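Local coordinates for encapsidation protein (Lactococcus phage asccphi28, PDB 7JQP) that probably serves as the ATPase subunit of the ring motor that packages the viral DNA, on a P-loop (ASCE) fold, at residues 284-298 with 338-350. Sequence-based numbering, arbitrary orientation.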
loop_
_atom_site.group_PDB
_atom_site.type_symbol
_atom_site.label_atom_id
_atom_site.label_comp_id
_atom_site.label_asym_id
_atom_site.label_seq_id
_atom_site.Cartn_x
_atom_site.Cartn_y
_atom_site.Cartn_z
ATOM N N ILE A 284 43.630 -5.355 6.587
ATOM C CA ILE A 284 43.074 -5.214 7.926
ATOM C C ILE A 284 44.025 -5.899 8.894
ATOM O O ILE A 284 44.356 -7.077 8.718
ATOM C CB ILE A 284 41.661 -5.817 8.029
ATOM C CG1 ILE A 284 40.679 -4.995 7.191
ATOM C CG2 ILE A 284 41.223 -5.880 9.485
ATOM C CD1 ILE A 284 39.264 -5.538 7.173
ATOM N N ALA A 285 44.458 -5.166 9.914
ATOM C CA ALA A 285 45.404 -5.670 10.896
ATOM C C ALA A 285 44.712 -5.776 12.245
ATOM O O ALA A 285 44.059 -4.826 12.690
ATOM C CB ALA A 285 46.629 -4.760 11.003
ATOM N N GLU A 286 44.861 -6.928 12.889
ATOM C CA GLU A 286 44.286 -7.187 14.200
ATOM C C GLU A 286 45.414 -7.308 15.212
ATOM O O GLU A 286 46.339 -8.108 15.029
ATOM C CB GLU A 286 43.431 -8.453 14.178
ATOM C CG GLU A 286 42.124 -8.287 13.407
ATOM C CD GLU A 286 41.264 -9.532 13.439
ATOM O OE1 GLU A 286 41.766 -10.590 13.874
ATOM O OE2 GLU A 286 40.085 -9.450 13.033
ATOM N N ARG A 287 45.332 -6.513 16.274
ATOM C CA ARG A 287 46.331 -6.477 17.332
ATOM C C ARG A 287 45.747 -6.964 18.646
ATOM O O ARG A 287 44.770 -6.398 19.145
ATOM C CB ARG A 287 46.895 -5.062 17.482
ATOM C CG ARG A 287 47.519 -4.780 18.837
ATOM C CD ARG A 287 48.371 -3.527 18.819
ATOM N NE ARG A 287 48.338 -2.828 20.099
ATOM C CZ ARG A 287 49.398 -2.376 20.764
ATOM N NH1 ARG A 287 50.626 -2.583 20.311
ATOM N NH2 ARG A 287 49.217 -1.728 21.906
ATOM N N LYS A 288 46.371 -7.994 19.214
ATOM C CA LYS A 288 45.901 -8.546 20.475
ATOM C C LYS A 288 46.255 -7.589 21.607
ATOM O O LYS A 288 47.416 -7.202 21.767
ATOM C CB LYS A 288 46.523 -9.919 20.722
ATOM N N ILE A 289 45.248 -7.214 22.386
ATOM C CA ILE A 289 45.427 -6.341 23.547
ATOM C C ILE A 289 44.763 -7.023 24.732
ATOM O O ILE A 289 43.862 -7.856 24.556
ATOM C CB ILE A 289 44.838 -4.935 23.291
ATOM C CG1 ILE A 289 43.308 -4.982 23.268
ATOM C CG2 ILE A 289 45.364 -4.372 21.972
ATOM C CD1 ILE A 289 42.649 -3.717 22.734
ATOM N N PRO A 290 45.192 -6.706 25.958
ATOM C CA PRO A 290 44.650 -7.452 27.108
ATOM C C PRO A 290 43.137 -7.385 27.188
ATOM O O PRO A 290 42.485 -8.385 27.514
ATOM C CB PRO A 290 45.326 -6.789 28.317
ATOM C CG PRO A 290 45.784 -5.450 27.830
ATOM C CD PRO A 290 46.116 -5.633 26.372
ATOM N N SER A 291 42.559 -6.222 26.883
ATOM C CA SER A 291 41.111 -6.066 26.960
ATOM C C SER A 291 40.399 -6.953 25.948
ATOM O O SER A 291 39.341 -7.520 26.240
ATOM C CB SER A 291 40.744 -4.603 26.720
ATOM O OG SER A 291 41.557 -3.741 27.495
ATOM N N GLY A 292 40.959 -7.075 24.753
ATOM C CA GLY A 292 40.373 -7.863 23.692
ATOM C C GLY A 292 41.253 -7.825 22.469
ATOM O O GLY A 292 42.411 -8.261 22.538
ATOM N N LEU A 293 40.754 -7.237 21.374
ATOM C CA LEU A 293 41.506 -7.145 20.135
ATOM C C LEU A 293 41.298 -5.735 19.564
ATOM O O LEU A 293 40.232 -5.128 19.723
ATOM C CB LEU A 293 41.063 -8.183 19.102
ATOM C CG LEU A 293 41.756 -9.559 19.130
ATOM C CD1 LEU A 293 41.366 -10.352 20.381
ATOM C CD2 LEU A 293 41.493 -10.336 17.874
ATOM N N GLU A 294 42.311 -5.249 18.846
ATOM C CA GLU A 294 42.355 -3.916 18.250
ATOM C C GLU A 294 42.418 -4.021 16.729
ATOM O O GLU A 294 43.059 -4.929 16.194
ATOM C CB GLU A 294 43.551 -3.117 18.761
ATOM C CG GLU A 294 43.321 -1.635 18.855
ATOM C CD GLU A 294 44.155 -0.976 19.947
ATOM O OE1 GLU A 294 45.334 -1.350 20.128
ATOM O OE2 GLU A 294 43.611 -0.085 20.632
ATOM N N TYR A 295 41.693 -3.140 16.038
ATOM C CA TYR A 295 41.581 -3.175 14.585
ATOM C C TYR A 295 42.265 -1.971 13.952
ATOM O O TYR A 295 42.056 -0.833 14.384
ATOM C CB TYR A 295 40.105 -3.223 14.186
ATOM C CG TYR A 295 39.383 -4.421 14.758
ATOM C CD1 TYR A 295 39.377 -5.636 14.089
ATOM C CD2 TYR A 295 38.714 -4.339 15.975
ATOM C CE1 TYR A 295 38.720 -6.735 14.608
ATOM C CE2 TYR A 295 38.054 -5.433 16.503
ATOM C CZ TYR A 295 38.061 -6.628 15.816
ATOM O OH TYR A 295 37.407 -7.722 16.337
ATOM N N TYR A 296 43.058 -2.223 12.909
ATOM C CA TYR A 296 43.678 -1.169 12.118
ATOM C C TYR A 296 43.393 -1.426 10.646
ATOM O O TYR A 296 43.602 -2.539 10.155
ATOM C CB TYR A 296 45.190 -1.093 12.333
ATOM C CG TYR A 296 45.618 -0.724 13.729
ATOM C CD1 TYR A 296 45.503 -1.627 14.774
ATOM C CD2 TYR A 296 46.148 0.530 14.001
ATOM C CE1 TYR A 296 45.903 -1.293 16.051
ATOM C CE2 TYR A 296 46.554 0.873 15.273
ATOM C CZ TYR A 296 46.428 -0.043 16.295
ATOM O OH TYR A 296 46.827 0.294 17.568
ATOM N N TYR A 297 42.925 -0.399 9.947
ATOM C CA TYR A 297 42.626 -0.471 8.523
ATOM C C TYR A 297 43.727 0.262 7.773
ATOM O O TYR A 297 43.947 1.456 8.004
ATOM C CB TYR A 297 41.257 0.138 8.223
ATOM C CG TYR A 297 40.095 -0.760 8.584
ATOM C CD1 TYR A 297 40.088 -1.477 9.772
ATOM C CD2 TYR A 297 39.002 -0.883 7.738
ATOM C CE1 TYR A 297 39.031 -2.299 10.103
ATOM C CE2 TYR A 297 37.937 -1.701 8.064
ATOM C CZ TYR A 297 37.956 -2.405 9.248
ATOM O OH TYR A 297 36.900 -3.223 9.580
ATOM N N GLN A 298 44.412 -0.448 6.876
ATOM C CA GLN A 298 45.591 0.085 6.212
ATOM C C GLN A 298 45.490 -0.117 4.706
ATOM O O GLN A 298 44.721 -0.948 4.213
ATOM C CB GLN A 298 46.883 -0.577 6.729
ATOM C CG GLN A 298 46.901 -0.873 8.218
ATOM C CD GLN A 298 47.873 -1.988 8.573
ATOM O OE1 GLN A 298 48.115 -2.894 7.774
ATOM N NE2 GLN A 298 48.441 -1.922 9.771
ATOM N N TYR A 338 33.580 -6.869 9.416
ATOM C CA TYR A 338 34.491 -5.757 9.159
ATOM C C TYR A 338 33.746 -4.518 8.675
ATOM O O TYR A 338 34.079 -3.396 9.074
ATOM C CB TYR A 338 35.550 -6.184 8.144
ATOM C CG TYR A 338 36.593 -7.122 8.713
ATOM C CD1 TYR A 338 37.298 -6.793 9.863
ATOM C CD2 TYR A 338 36.866 -8.340 8.104
ATOM C CE1 TYR A 338 38.250 -7.648 10.388
ATOM C CE2 TYR A 338 37.816 -9.202 8.622
ATOM C CZ TYR A 338 38.506 -8.849 9.763
ATOM O OH TYR A 338 39.454 -9.702 10.284
ATOM N N PHE A 339 32.738 -4.695 7.815
ATOM C CA PHE A 339 31.945 -3.552 7.375
ATOM C C PHE A 339 31.261 -2.881 8.564
ATOM O O PHE A 339 31.216 -1.649 8.655
ATOM C CB PHE A 339 30.894 -3.996 6.355
ATOM C CG PHE A 339 31.445 -4.362 4.993
ATOM C CD1 PHE A 339 32.658 -3.864 4.540
ATOM C CD2 PHE A 339 30.733 -5.218 4.169
ATOM C CE1 PHE A 339 33.140 -4.210 3.287
ATOM C CE2 PHE A 339 31.212 -5.569 2.921
ATOM C CZ PHE A 339 32.414 -5.066 2.479
ATOM N N GLU A 340 30.718 -3.685 9.485
ATOM C CA GLU A 340 30.090 -3.137 10.685
ATOM C C GLU A 340 31.099 -2.415 11.570
ATOM O O GLU A 340 30.813 -1.330 12.091
ATOM C CB GLU A 340 29.398 -4.259 11.462
ATOM C CG GLU A 340 28.199 -4.855 10.742
ATOM C CD GLU A 340 27.621 -6.066 11.451
ATOM O OE1 GLU A 340 28.250 -6.555 12.413
ATOM O OE2 GLU A 340 26.534 -6.527 11.043
ATOM N N LEU A 341 32.284 -3.001 11.753
ATOM C CA LEU A 341 33.334 -2.338 12.523
ATOM C C LEU A 341 33.723 -1.008 11.893
ATOM O O LEU A 341 33.991 -0.034 12.605
ATOM C CB LEU A 341 34.542 -3.268 12.625
ATOM C CG LEU A 341 34.412 -4.449 13.581
ATOM C CD1 LEU A 341 35.415 -5.530 13.255
ATOM C CD2 LEU A 341 34.665 -3.982 15.015
ATOM N N PHE A 342 33.742 -0.948 10.559
ATOM C CA PHE A 342 34.045 0.300 9.863
ATOM C C PHE A 342 32.918 1.313 10.017
ATOM O O PHE A 342 33.163 2.495 10.289
ATOM C CB PHE A 342 34.300 0.023 8.379
ATOM C CG PHE A 342 34.237 1.256 7.515
ATOM C CD1 PHE A 342 35.369 2.009 7.254
ATOM C CD2 PHE A 342 33.029 1.663 6.970
ATOM C CE1 PHE A 342 35.293 3.143 6.463
ATOM C CE2 PHE A 342 32.946 2.792 6.185
ATOM C CZ PHE A 342 34.078 3.533 5.929
ATOM N N GLN A 343 31.670 0.871 9.834
ATOM C CA GLN A 343 30.535 1.790 9.883
ATOM C C GLN A 343 30.503 2.550 11.202
ATOM O O GLN A 343 30.297 3.768 11.227
ATOM C CB GLN A 343 29.236 1.013 9.677
ATOM C CG GLN A 343 28.610 1.010 8.285
ATOM C CD GLN A 343 28.158 2.392 7.842
ATOM O OE1 GLN A 343 28.310 3.372 8.570
ATOM N NE2 GLN A 343 27.480 2.448 6.701
ATOM N N GLN A 344 30.678 1.843 12.309
ATOM C CA GLN A 344 30.911 2.485 13.591
ATOM C C GLN A 344 32.373 2.896 13.699
ATOM O O GLN A 344 33.251 2.297 13.074
ATOM C CB GLN A 344 30.565 1.538 14.736
ATOM C CG GLN A 344 29.326 0.709 14.521
ATOM C CD GLN A 344 28.774 0.155 15.816
ATOM O OE1 GLN A 344 28.751 0.834 16.844
ATOM N NE2 GLN A 344 28.394 -1.115 15.790
ATOM N N ASN A 345 32.636 3.942 14.481
ATOM C CA ASN A 345 34.006 4.422 14.661
ATOM C C ASN A 345 34.745 3.525 15.660
ATOM O O ASN A 345 35.173 3.950 16.733
ATOM C CB ASN A 345 34.020 5.873 15.121
ATOM C CG ASN A 345 35.328 6.573 14.793
ATOM O OD1 ASN A 345 36.249 5.969 14.238
ATOM N ND2 ASN A 345 35.431 7.842 15.173
HETATM N N MSE A 346 34.886 2.257 15.277
HETATM C CA MSE A 346 35.496 1.254 16.143
HETATM C C MSE A 346 36.850 0.756 15.629
HETATM O O MSE A 346 37.472 -0.112 16.244
HETATM C CB MSE A 346 34.553 0.052 16.304
HETATM C CG MSE A 346 33.304 0.285 17.152
HETATM SE SE MSE A 346 32.259 -1.372 17.253
HETATM C CE MSE A 346 30.953 -0.920 18.630
ATOM N N VAL A 347 37.306 1.304 14.504
ATOM C CA VAL A 347 38.557 0.881 13.889
ATOM C C VAL A 347 39.466 2.092 13.712
ATOM O O VAL A 347 39.012 3.238 13.642
ATOM C CB VAL A 347 38.328 0.175 12.533
ATOM C CG1 VAL A 347 37.337 -0.970 12.681
ATOM C CG2 VAL A 347 37.846 1.170 11.478
ATOM N N TYR A 348 40.769 1.819 13.638
ATOM C CA TYR A 348 41.780 2.846 13.424
ATOM C C TYR A 348 42.124 2.916 11.941
ATOM O O TYR A 348 42.401 1.887 11.316
ATOM C CB TYR A 348 43.056 2.566 14.225
ATOM C CG TYR A 348 42.970 2.824 15.713
ATOM C CD1 TYR A 348 42.953 4.120 16.209
ATOM C CD2 TYR A 348 42.940 1.774 16.621
ATOM C CE1 TYR A 348 42.887 4.366 17.564
ATOM C CE2 TYR A 348 42.873 2.011 17.981
ATOM C CZ TYR A 348 42.853 3.310 18.447
ATOM O OH TYR A 348 42.782 3.561 19.799
ATOM N N HIS A 349 42.125 4.128 11.389
ATOM C CA HIS A 349 42.473 4.368 9.995
ATOM C C HIS A 349 43.818 5.081 9.928
ATOM O O HIS A 349 44.100 5.969 10.736
ATOM C CB HIS A 349 41.395 5.196 9.290
ATOM C CG HIS A 349 40.147 4.426 8.995
ATOM N ND1 HIS A 349 40.028 3.601 7.896
ATOM C CD2 HIS A 349 38.962 4.358 9.646
ATOM C CE1 HIS A 349 38.827 3.050 7.890
ATOM N NE2 HIS A 349 38.160 3.495 8.939
ATOM N N GLU A 350 44.656 4.679 8.972
ATOM C CA GLU A 350 46.001 5.242 8.895
ATOM C C GLU A 350 45.963 6.757 8.720
ATOM O O GLU A 350 46.711 7.484 9.386
ATOM C CB GLU A 350 46.782 4.583 7.758
ATOM C CG GLU A 350 47.373 3.228 8.127
ATOM C CD GLU A 350 48.286 2.673 7.052
ATOM O OE1 GLU A 350 48.185 3.122 5.890
ATOM O OE2 GLU A 350 49.111 1.792 7.372
#
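Tyr297, on strand 293-300, reaches across to helix 328-343 and shows how one tyrosine can tie a sheet to the helix lying on it. Tyr297 CB rests 3.7 Å from His349 ND1, and the two side chains run side by side in the same direction, their ring planes well inclined. With CG anti to its own carbonyl carbon (chi1 -77°), the ring extends between two aliphatic side chains: Ile284 CG1 lies over the centre of one face, and Val347 CG2 covers the opposite face, nearer the rim. CD2 approaches His349 CE1, CE2 meets CB of Phe342, and CE1 touches CG1 of Val347. At the tip, Tyr297 OH donates to Tyr338 O (2.9 Å). That carbonyl also takes the helical bond from Phe342 N, on the opposite face of its plane.

The Tyr338 ring in turn packs on strand 280-288. Ile284 CD1 makes a CH-pi contact 3.6 Å from the Tyr338 ring centroid. Tyr338 OH donates to Glu286 OE2 (2.8 Å) from above the carboxylate plane, while Glu286 OE1 forms a salt bridge with Lys272. Further along the helix, Leu341 CD1 sits over a face of the Tyr295 ring.

The backbone completes the join: Tyr348 N bonds to Tyr295 O (3.0 Å), and Tyr297 N to Tyr348 O (2.7 Å, N-H...O angle 175°). Thus a helix packs crosswise on a mixed beta sheet, and the chain leaving it adds the short parallel strand 348-349, outermost within this chain.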